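Local structure of acylneuraminate lyase (Mycoplasma synoviae, 4N4P) at residues A13-F18 / G252-L257; V33-E38 / Y212-K217; M261-V266 / F289-Y294. The protein is a lyase of the dihydrodipicolinate synthetase family, with a TIM-barrel fold extended by C-terminal helices and four chains in its assembly. All blocks are in the same frame, centred on the assembly; numbering follows the deposited sequence.

Contact 1 (A13-F18 / G252-L257); sequences AMVTPF and GLMQSL
Val-15 and Leu-257 meet through their methyl groups, the two side chains crossing obliquely rather than lying along each other. One branch of the valine does the touching: CG1 lies 3.9 Å from Leu-257 CD1, and almost as near, at 4.0 Å, to Leu-257 CB. With chi1 at -64°, CG1 stands beside the backbone N of Val-15 and projects at the helix, while CG2 takes the tighter place between N and the carbonyl carbon and is turned toward Met-261 further along the same helix. Beta-branching suits the site, since two short methyls can face two different neighbours from one rigid stem. Met-254, one turn before Leu-257, adds a looser contact from its stem, its CG 4.4 Å from Val-15 CG1. The rest of that side chain swings off, and Met-254 also packs on Tyr-114 of the second subunit, a use for which a long, flexible thioether is well fitted.

Residues 13-18 leave the C-terminal end of the first barrel strand, 9-12, and the helix that begins after Gly-252 belongs to the helices that follow the eight-stranded TIM barrel. The contact therefore joins barrel to C-terminal extension, and Lys-258 strengthens the join by a hydrogen bond to Thr-16 O.

At the start of this helix Gly-252 is the N-cap. Its carbonyl oxygen accepts Ser-256 N at 2.9 Å and Ser-256 OG at 2.7 Å, which arrive from opposite faces of the carbonyl plane; the hydroxyl sits 38° out of that plane. Serine is apt here, being short enough to fold back on its own helix. Gln-255 also curls back, bringing OE1 to 3.1 Å from Gly-252 CA, a close approach that glycine, with no side chain, suits well.

Contact 2 (V33-E38 / Y212-K217); sequences VNFLVE and YNVNAK
The backbone oxygen Asn-213 O has no hydrogen-bonding partner in the model; Phe-35 CE2 and Leu-36 CD2 each come to 3.5 Å of it, and no hydrogen bond crosses between the two segments. Phe-35 presents the edge of its ring, with the oxygen near the ring plane, so that the aromatic hydrogens and not the pi face are turned to it. Having CG anti to the backbone N (chi1 176°) carries the ring out of helix 26-39 straight at its neighbour. The same edge grazes Val-214, CE2 lying 4.5 Å from Val-214 CG1. Leu-36 leaves its helix more obliquely; with chi2 near 180° its CD1 continues the extended line, and CD2, the branch turned off it, meets the oxygen.

These helices follow the first and the eighth strands of the barrel, which are neighbours in the sheet. Like adjacent outer helices of a TIM barrel they run nearly parallel, the axes of the two short segments 20° apart and 9.8 Å at closest approach. Leu-36 and Asn-213 both also touch Pro-12 at the end of strand 9-12. Gln-40 adds a polar tie, its OE1 accepting a hydrogen bond from Ala-216 N.

Apolar residues suit the inner faces of such helices, yet here they pack against a carbonyl. Burying Asn-213 O without a hydrogen bond probably costs some desolvation energy, which the slightly positive edge of the Phe-35 ring may repay in part.

Contact 3 (M261-V266 / F289-Y294); sequences MRLHGV and FITDKY
Leu-263 and Thr-291 mark the nearest approach of the two backbones, with CA atoms 8.8 Å apart, a spacing bridged wholly by side chains. Leu-263 and Thr-291 reach toward each other tip to tip, Leu-263 CD2 ending 3.5 Å from Thr-291 OG1. His-264 and the threonine approach from opposite directions, the imidazole leading with its edge at CE1: this atom is 3.4 Å from Thr-291 OG1, which lies near the ring plane. Thr-291 CG2 rests against CE1, at 3.6 Å, and NE2, but off that plane. Threonine suits the place because its methyl packs on the imidazole while its hydroxyl bonds back to Ala-287 O.

Helix 253-263 ends here in a Schellman motif. Val-266 N bonds to Met-261 O at 3.0 Å and Gly-265 N to Arg-262 O at 2.9 Å, with Gly-265 at the C-prime position; its phi of 78° is one that glycine adopts easily. The contact joins the end of helix 253-263 to helix 280-294, near the protein surface.

No hydrogen bond crosses the contact; like the threonine hydroxyl, His-264 ND1 bonds back along its own chain, to Ile-260 O. These bonds steady the ring and the hydroxyl, and the C-H between the two imidazole nitrogens, being somewhat positive, probably makes a mildly attractive neighbour for the threonine oxygen.

How the contacts relate
Helix 253-263 serves contacts 1 and 3: contact 1 uses its first residues, contact 3 its end. Met-261, in the segment of contact 3, touches both other contacts. Met-261 CE is 3.9 Å from Val-15 CG2 of contact 1, and Met-261 CG is 3.9 Å from Phe-35 CE2 of contact 2. Contacts 1 and 2 also meet directly, Leu-257 CD2 lying 3.8 Å from Val-214 CG2. The centres are evenly spread, about 12 to 13 Å from one another. Contacts 1 and 2 lie about 12 Å from the chain centre; contact 3, at about 20 Å, is the outermost of the three. Contact 1 follows the C-terminal end of a barrel strand, the end where TIM-barrel enzymes carry their active sites.

Contact 1 (A13-F18 / G252-L257)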
loop_
_atom_site.group_PDB
_atom_site.type_symbol
_atom_site.label_atom_id
_atom_site.label_comp_id
_atom_site.label_asym_id
_atom_site.label_seq_id
_atom_site.Cartn_x
_atom_site.Cartn_y
_atom_site.Cartn_z
ATOM N N ALA A 13 -16.060 13.604 -19.565
ATOM C CA ALA A 13 -15.432 14.611 -18.717
ATOM C C ALA A 13 -14.666 15.552 -19.642
ATOM O O ALA A 13 -13.543 15.265 -20.083
ATOM C CB ALA A 13 -14.511 13.957 -17.697
ATOM N N MET A 14 -15.314 16.654 -19.972
ATOM C CA MET A 14 -14.878 17.525 -21.060
ATOM C C MET A 14 -13.494 18.102 -20.830
ATOM O O MET A 14 -13.208 18.555 -19.750
ATOM C CB MET A 14 -15.850 18.697 -21.202
ATOM C CG MET A 14 -15.704 19.396 -22.557
ATOM S SD MET A 14 -16.739 20.853 -22.626
ATOM C CE MET A 14 -15.748 22.046 -21.754
ATOM N N VAL A 15 -12.667 18.076 -21.871
ATOM C CA VAL A 15 -11.386 18.779 -21.860
ATOM C C VAL A 15 -11.639 20.289 -21.943
ATOM O O VAL A 15 -12.639 20.728 -22.521
ATOM C CB VAL A 15 -10.463 18.299 -23.009
ATOM C CG1 VAL A 15 -10.121 16.824 -22.796
ATOM C CG2 VAL A 15 -11.122 18.510 -24.402
ATOM N N THR A 16 -10.728 21.069 -21.382
ATOM C CA THR A 16 -10.800 22.535 -21.483
ATOM C C THR A 16 -9.776 23.078 -22.505
ATOM O O THR A 16 -8.584 23.001 -22.266
ATOM C CB THR A 16 -10.620 23.215 -20.084
ATOM O OG1 THR A 16 -11.548 22.645 -19.147
ATOM C CG2 THR A 16 -10.887 24.729 -20.188
ATOM N N PRO A 17 -10.240 23.627 -23.651
ATOM C CA PRO A 17 -9.274 24.117 -24.631
ATOM C C PRO A 17 -8.427 25.295 -24.163
ATOM O O PRO A 17 -8.949 26.283 -23.646
ATOM C CB PRO A 17 -10.162 24.523 -25.814
ATOM C CG PRO A 17 -11.297 23.562 -25.705
ATOM C CD PRO A 17 -11.595 23.629 -24.223
ATOM N N PHE A 18 -7.116 25.171 -24.327
ATOM C CA PHE A 18 -6.232 26.313 -24.120
ATOM C C PHE A 18 -5.420 26.529 -25.373
ATOM O O PHE A 18 -5.157 25.589 -26.111
ATOM C CB PHE A 18 -5.249 26.067 -22.971
ATOM C CG PHE A 18 -5.896 25.709 -21.660
ATOM C CD1 PHE A 18 -6.628 26.649 -20.938
ATOM C CD2 PHE A 18 -5.738 24.431 -21.132
ATOM C CE1 PHE A 18 -7.207 26.308 -19.716
ATOM C CE2 PHE A 18 -6.296 24.086 -19.918
ATOM C CZ PHE A 18 -7.049 25.019 -19.210
ATOM N N GLY A 252 0.140 11.207 -22.887
ATOM C CA GLY A 252 -0.688 11.929 -21.938
ATOM C C GLY A 252 -2.159 11.909 -22.321
ATOM O O GLY A 252 -2.498 12.134 -23.468
ATOM N N LEU A 253 -3.029 11.667 -21.344
ATOM C CA LEU A 253 -4.465 11.549 -21.607
ATOM C C LEU A 253 -5.050 12.814 -22.239
ATOM O O LEU A 253 -5.632 12.758 -23.329
ATOM C CB LEU A 253 -5.215 11.207 -20.316
ATOM C CG LEU A 253 -6.748 11.205 -20.424
ATOM C CD1 LEU A 253 -7.242 10.076 -21.372
ATOM C CD2 LEU A 253 -7.383 11.103 -19.013
ATOM N N MET A 254 -4.908 13.952 -21.561
ATOM C CA MET A 254 -5.541 15.188 -22.078
ATOM C C MET A 254 -4.927 15.631 -23.410
ATOM O O MET A 254 -5.652 16.080 -24.317
ATOM C CB MET A 254 -5.502 16.311 -21.038
ATOM C CG MET A 254 -6.680 16.228 -20.052
ATOM S SD MET A 254 -6.403 14.994 -18.777
ATOM C CE MET A 254 -5.418 16.045 -17.694
ATOM N N GLN A 255 -3.603 15.471 -23.533
ATOM C CA GLN A 255 -2.912 15.799 -24.788
ATOM C C GLN A 255 -3.451 14.944 -25.929
ATOM O O GLN A 255 -3.624 15.440 -27.043
ATOM C CB GLN A 255 -1.402 15.559 -24.674
ATOM C CG GLN A 255 -0.700 16.404 -23.587
ATOM C CD GLN A 255 -0.570 15.660 -22.267
ATOM O OE1 GLN A 255 -1.491 14.950 -21.863
ATOM N NE2 GLN A 255 0.587 15.813 -21.585
ATOM N N SER A 256 -3.696 13.663 -25.640
ATOM C CA SER A 256 -4.191 12.726 -26.640
ATOM C C SER A 256 -5.629 13.027 -27.027
ATOM O O SER A 256 -5.976 13.024 -28.223
ATOM C CB SER A 256 -4.099 11.299 -26.108
ATOM O OG SER A 256 -2.749 10.931 -25.917
ATOM N N LEU A 257 -6.470 13.263 -26.027
ATOM C CA LEU A 257 -7.873 13.626 -26.323
ATOM C C LEU A 257 -7.923 14.896 -27.188
ATOM O O LEU A 257 -8.650 14.964 -28.181
ATOM C CB LEU A 257 -8.688 13.824 -25.042
ATOM C CG LEU A 257 -8.912 12.568 -24.179
ATOM C CD1 LEU A 257 -9.618 12.971 -22.839
ATOM C CD2 LEU A 257 -9.736 11.549 -24.939
#

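Contact 2 (V33-E38 / Y212-K217)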
loop_
_atom_site.group_PDB
_atom_site.type_symbol
_atom_site.label_atom_id
_atom_site.label_comp_id
_atom_site.label_asym_id
_atom_site.label_seq_id
_atom_site.Cartn_x
_atom_site.Cartn_y
_atom_site.Cartn_z
ATOM N N VAL A 33 -17.930 21.457 -27.197
ATOM C CA VAL A 33 -19.320 21.133 -26.811
ATOM C C VAL A 33 -20.104 20.615 -28.020
ATOM O O VAL A 33 -20.740 19.550 -27.955
ATOM C CB VAL A 33 -20.039 22.327 -26.106
ATOM C CG1 VAL A 33 -21.568 22.026 -25.875
ATOM C CG2 VAL A 33 -19.373 22.646 -24.775
ATOM N N ASN A 34 -20.055 21.336 -29.149
ATOM C CA ASN A 34 -20.752 20.864 -30.343
ATOM C C ASN A 34 -20.288 19.491 -30.800
ATOM O O ASN A 34 -21.097 18.680 -31.229
ATOM C CB ASN A 34 -20.625 21.863 -31.506
ATOM C CG ASN A 34 -21.321 23.202 -31.239
ATOM O OD1 ASN A 34 -22.173 23.348 -30.357
ATOM N ND2 ASN A 34 -20.960 24.198 -32.053
ATOM N N PHE A 35 -18.979 19.236 -30.746
ATOM C CA PHE A 35 -18.432 17.942 -31.136
ATOM C C PHE A 35 -19.037 16.834 -30.249
ATOM O O PHE A 35 -19.504 15.795 -30.747
ATOM C CB PHE A 35 -16.896 17.981 -31.013
ATOM C CG PHE A 35 -16.219 16.668 -31.294
ATOM C CD1 PHE A 35 -16.137 16.170 -32.587
ATOM C CD2 PHE A 35 -15.626 15.945 -30.243
ATOM C CE1 PHE A 35 -15.476 14.958 -32.846
ATOM C CE2 PHE A 35 -14.974 14.756 -30.486
ATOM C CZ PHE A 35 -14.892 14.259 -31.789
ATOM N N LEU A 36 -19.088 17.090 -28.949
ATOM C CA LEU A 36 -19.614 16.095 -28.000
ATOM C C LEU A 36 -21.102 15.831 -28.233
ATOM O O LEU A 36 -21.555 14.679 -28.277
ATOM C CB LEU A 36 -19.369 16.547 -26.557
ATOM C CG LEU A 36 -17.878 16.665 -26.191
ATOM C CD1 LEU A 36 -17.693 17.122 -24.740
ATOM C CD2 LEU A 36 -17.209 15.298 -26.439
ATOM N N VAL A 37 -21.865 16.907 -28.395
ATOM C CA VAL A 37 -23.303 16.782 -28.620
ATOM C C VAL A 37 -23.594 16.181 -29.992
ATOM O O VAL A 37 -24.395 15.264 -30.104
ATOM C CB VAL A 37 -24.006 18.159 -28.490
ATOM C CG1 VAL A 37 -25.522 18.068 -28.862
ATOM C CG2 VAL A 37 -23.813 18.733 -27.052
ATOM N N GLU A 38 -22.951 16.704 -31.035
ATOM C CA GLU A 38 -23.396 16.407 -32.409
ATOM C C GLU A 38 -22.710 15.221 -33.044
ATOM O O GLU A 38 -23.318 14.516 -33.852
ATOM C CB GLU A 38 -23.224 17.650 -33.300
ATOM C CG GLU A 38 -23.985 18.857 -32.785
ATOM C CD GLU A 38 -23.471 20.191 -33.345
ATOM O OE1 GLU A 38 -22.767 20.200 -34.378
ATOM O OE2 GLU A 38 -23.758 21.236 -32.730
ATOM N N TYR A 212 -14.785 8.948 -22.998
ATOM C CA TYR A 212 -15.994 9.103 -23.815
ATOM C C TYR A 212 -15.934 10.380 -24.642
ATOM O O TYR A 212 -16.785 10.586 -25.502
ATOM C CB TYR A 212 -17.283 9.096 -22.965
ATOM C CG TYR A 212 -17.308 7.982 -21.937
ATOM C CD1 TYR A 212 -17.003 6.660 -22.309
ATOM C CD2 TYR A 212 -17.614 8.248 -20.598
ATOM C CE1 TYR A 212 -17.005 5.611 -21.361
ATOM C CE2 TYR A 212 -17.616 7.213 -19.636
ATOM C CZ TYR A 212 -17.296 5.904 -20.031
ATOM O OH TYR A 212 -17.292 4.889 -19.095
ATOM N N ASN A 213 -14.939 11.232 -24.382
ATOM C CA ASN A 213 -14.728 12.421 -25.218
ATOM C C ASN A 213 -14.587 12.070 -26.704
ATOM O O ASN A 213 -15.012 12.844 -27.564
ATOM C CB ASN A 213 -13.482 13.226 -24.786
ATOM C CG ASN A 213 -13.736 14.149 -23.593
ATOM O OD1 ASN A 213 -13.312 13.868 -22.446
ATOM N ND2 ASN A 213 -14.371 15.275 -23.858
ATOM N N VAL A 214 -13.960 10.933 -27.019
ATOM C CA VAL A 214 -13.685 10.614 -28.418
ATOM C C VAL A 214 -14.139 9.196 -28.812
ATOM O O VAL A 214 -14.097 8.833 -29.993
ATOM C CB VAL A 214 -12.177 10.848 -28.802
ATOM C CG1 VAL A 214 -11.788 12.306 -28.539
ATOM C CG2 VAL A 214 -11.250 9.881 -28.018
ATOM N N ASN A 215 -14.604 8.417 -27.839
ATOM C CA ASN A 215 -15.090 7.078 -28.135
ATOM C C ASN A 215 -16.429 6.751 -27.505
ATOM O O ASN A 215 -16.642 5.625 -27.011
ATOM C CB ASN A 215 -14.059 5.995 -27.804
ATOM C CG ASN A 215 -14.311 4.717 -28.563
ATOM O OD1 ASN A 215 -15.204 4.666 -29.433
ATOM N ND2 ASN A 215 -13.527 3.675 -28.269
ATOM N N ALA A 216 -17.354 7.718 -27.549
ATOM C CA ALA A 216 -18.719 7.453 -27.101
ATOM C C ALA A 216 -19.325 6.296 -27.888
ATOM O O ALA A 216 -20.100 5.526 -27.340
ATOM C CB ALA A 216 -19.610 8.728 -27.228
ATOM N N LYS A 217 -18.969 6.166 -29.173
ATOM C CA LYS A 217 -19.516 5.075 -29.978
ATOM C C LYS A 217 -19.156 3.695 -29.380
ATOM O O LYS A 217 -20.022 2.808 -29.266
ATOM C CB LYS A 217 -19.033 5.154 -31.431
ATOM C CG LYS A 217 -19.640 4.086 -32.337
ATOM C CD LYS A 217 -19.374 4.386 -33.808
ATOM C CE LYS A 217 -18.097 3.754 -34.273
ATOM N NZ LYS A 217 -18.056 3.744 -35.772
#

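Contact 3 (M261-V266 / F289-Y294)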
loop_
_atom_site.group_PDB
_atom_site.type_symbol
_atom_site.label_atom_id
_atom_site.label_comp_id
_atom_site.label_asym_id
_atom_site.label_seq_id
_atom_site.Cartn_x
_atom_site.Cartn_y
_atom_site.Cartn_z
ATOM N N MET A 261 -9.310 15.318 -31.078
ATOM C CA MET A 261 -10.282 16.332 -31.461
ATOM C C MET A 261 -9.749 17.227 -32.567
ATOM O O MET A 261 -10.454 17.427 -33.565
ATOM C CB MET A 261 -10.743 17.140 -30.258
ATOM C CG MET A 261 -11.592 16.307 -29.325
ATOM S SD MET A 261 -12.277 17.365 -28.051
ATOM C CE MET A 261 -12.984 16.172 -26.904
ATOM N N ARG A 262 -8.514 17.723 -32.415
ATOM C CA ARG A 262 -7.904 18.570 -33.462
ATOM C C ARG A 262 -7.856 17.869 -34.809
ATOM O O ARG A 262 -8.138 18.481 -35.846
ATOM C CB ARG A 262 -6.492 19.014 -33.074
ATOM C CG ARG A 262 -6.467 19.977 -31.891
ATOM C CD ARG A 262 -5.126 20.711 -31.843
ATOM N NE ARG A 262 -3.987 19.798 -31.813
ATOM C CZ ARG A 262 -3.498 19.224 -30.709
ATOM N NH1 ARG A 262 -4.079 19.409 -29.515
ATOM N NH2 ARG A 262 -2.448 18.415 -30.806
ATOM N N LEU A 263 -7.482 16.591 -34.793
ATOM C CA LEU A 263 -7.474 15.737 -35.992
ATOM C C LEU A 263 -8.855 15.676 -36.652
ATOM O O LEU A 263 -8.948 15.509 -37.868
ATOM C CB LEU A 263 -7.002 14.317 -35.644
ATOM C CG LEU A 263 -6.932 13.270 -36.761
ATOM C CD1 LEU A 263 -5.874 13.690 -37.799
ATOM C CD2 LEU A 263 -6.625 11.871 -36.163
ATOM N N HIS A 264 -9.913 15.799 -35.855
ATOM C CA HIS A 264 -11.285 15.795 -36.387
ATOM C C HIS A 264 -11.805 17.214 -36.685
ATOM O O HIS A 264 -13.026 17.411 -36.821
ATOM C CB HIS A 264 -12.214 15.075 -35.419
ATOM C CG HIS A 264 -12.012 13.596 -35.408
ATOM N ND1 HIS A 264 -10.958 12.991 -34.756
ATOM C CD2 HIS A 264 -12.700 12.604 -36.015
ATOM C CE1 HIS A 264 -11.019 11.684 -34.945
ATOM N NE2 HIS A 264 -12.069 11.424 -35.704
ATOM N N GLY A 265 -10.870 18.165 -36.759
ATOM C CA GLY A 265 -11.138 19.584 -37.114
ATOM C C GLY A 265 -11.731 20.427 -35.990
ATOM O O GLY A 265 -12.291 21.526 -36.236
ATOM N N VAL A 266 -11.635 19.916 -34.761
ATOM C CA VAL A 266 -12.189 20.594 -33.590
ATOM C C VAL A 266 -11.073 21.403 -32.926
ATOM O O VAL A 266 -10.013 20.872 -32.614
ATOM C CB VAL A 266 -12.793 19.565 -32.575
ATOM C CG1 VAL A 266 -13.382 20.268 -31.340
ATOM C CG2 VAL A 266 -13.858 18.711 -33.259
ATOM N N PHE A 289 -3.253 7.068 -35.064
ATOM C CA PHE A 289 -3.199 5.659 -34.613
ATOM C C PHE A 289 -4.468 5.272 -33.849
ATOM O O PHE A 289 -5.136 4.281 -34.186
ATOM C CB PHE A 289 -1.933 5.412 -33.759
ATOM C CG PHE A 289 -1.983 4.167 -32.891
ATOM C CD1 PHE A 289 -2.038 2.896 -33.449
ATOM C CD2 PHE A 289 -1.937 4.287 -31.494
ATOM C CE1 PHE A 289 -2.117 1.753 -32.640
ATOM C CE2 PHE A 289 -1.984 3.155 -30.667
ATOM C CZ PHE A 289 -2.074 1.875 -31.245
ATOM N N ILE A 290 -4.802 6.050 -32.823
ATOM C CA ILE A 290 -6.053 5.776 -32.058
ATOM C C ILE A 290 -7.303 5.828 -32.942
ATOM O O ILE A 290 -8.170 4.939 -32.868
ATOM C CB ILE A 290 -6.212 6.731 -30.875
ATOM C CG1 ILE A 290 -5.017 6.609 -29.895
ATOM C CG2 ILE A 290 -7.635 6.531 -30.145
ATOM C CD1 ILE A 290 -4.866 5.231 -29.196
ATOM N N THR A 291 -7.424 6.905 -33.710
ATOM C CA THR A 291 -8.576 7.129 -34.595
ATOM C C THR A 291 -8.786 5.982 -35.587
ATOM O O THR A 291 -9.906 5.452 -35.711
ATOM C CB THR A 291 -8.449 8.494 -35.343
ATOM O OG1 THR A 291 -8.490 9.558 -34.391
ATOM C CG2 THR A 291 -9.569 8.697 -36.338
ATOM N N ASP A 292 -7.727 5.612 -36.301
ATOM C CA ASP A 292 -7.829 4.573 -37.317
ATOM C C ASP A 292 -8.086 3.206 -36.696
ATOM O O ASP A 292 -8.819 2.395 -37.273
ATOM C CB ASP A 292 -6.559 4.502 -38.190
ATOM C CG ASP A 292 -6.305 5.787 -38.957
ATOM O OD1 ASP A 292 -7.278 6.563 -39.137
ATOM O OD2 ASP A 292 -5.126 6.031 -39.344
ATOM N N LYS A 293 -7.480 2.934 -35.544
ATOM C CA LYS A 293 -7.651 1.619 -34.903
ATOM C C LYS A 293 -9.031 1.446 -34.273
ATOM O O LYS A 293 -9.653 0.359 -34.381
ATOM C CB LYS A 293 -6.545 1.339 -33.861
ATOM C CG LYS A 293 -6.615 -0.083 -33.238
ATOM C CD LYS A 293 -5.329 -0.403 -32.454
ATOM C CE LYS A 293 -5.367 -1.796 -31.828
ATOM N NZ LYS A 293 -4.142 -1.907 -30.941
ATOM N N TYR A 294 -9.505 2.493 -33.604
ATOM C CA TYR A 294 -10.704 2.350 -32.743
ATOM C C TYR A 294 -11.918 3.157 -33.145
ATOM O O TYR A 294 -13.041 2.766 -32.806
ATOM C CB TYR A 294 -10.348 2.709 -31.299
ATOM C CG TYR A 294 -9.309 1.810 -30.696
ATOM C CD1 TYR A 294 -9.613 0.467 -30.384
ATOM C CD2 TYR A 294 -8.018 2.286 -30.458
ATOM C CE1 TYR A 294 -8.662 -0.361 -29.835
ATOM C CE2 TYR A 294 -7.040 1.466 -29.896
ATOM C CZ TYR A 294 -7.380 0.140 -29.586
ATOM O OH TYR A 294 -6.436 -0.692 -29.044
#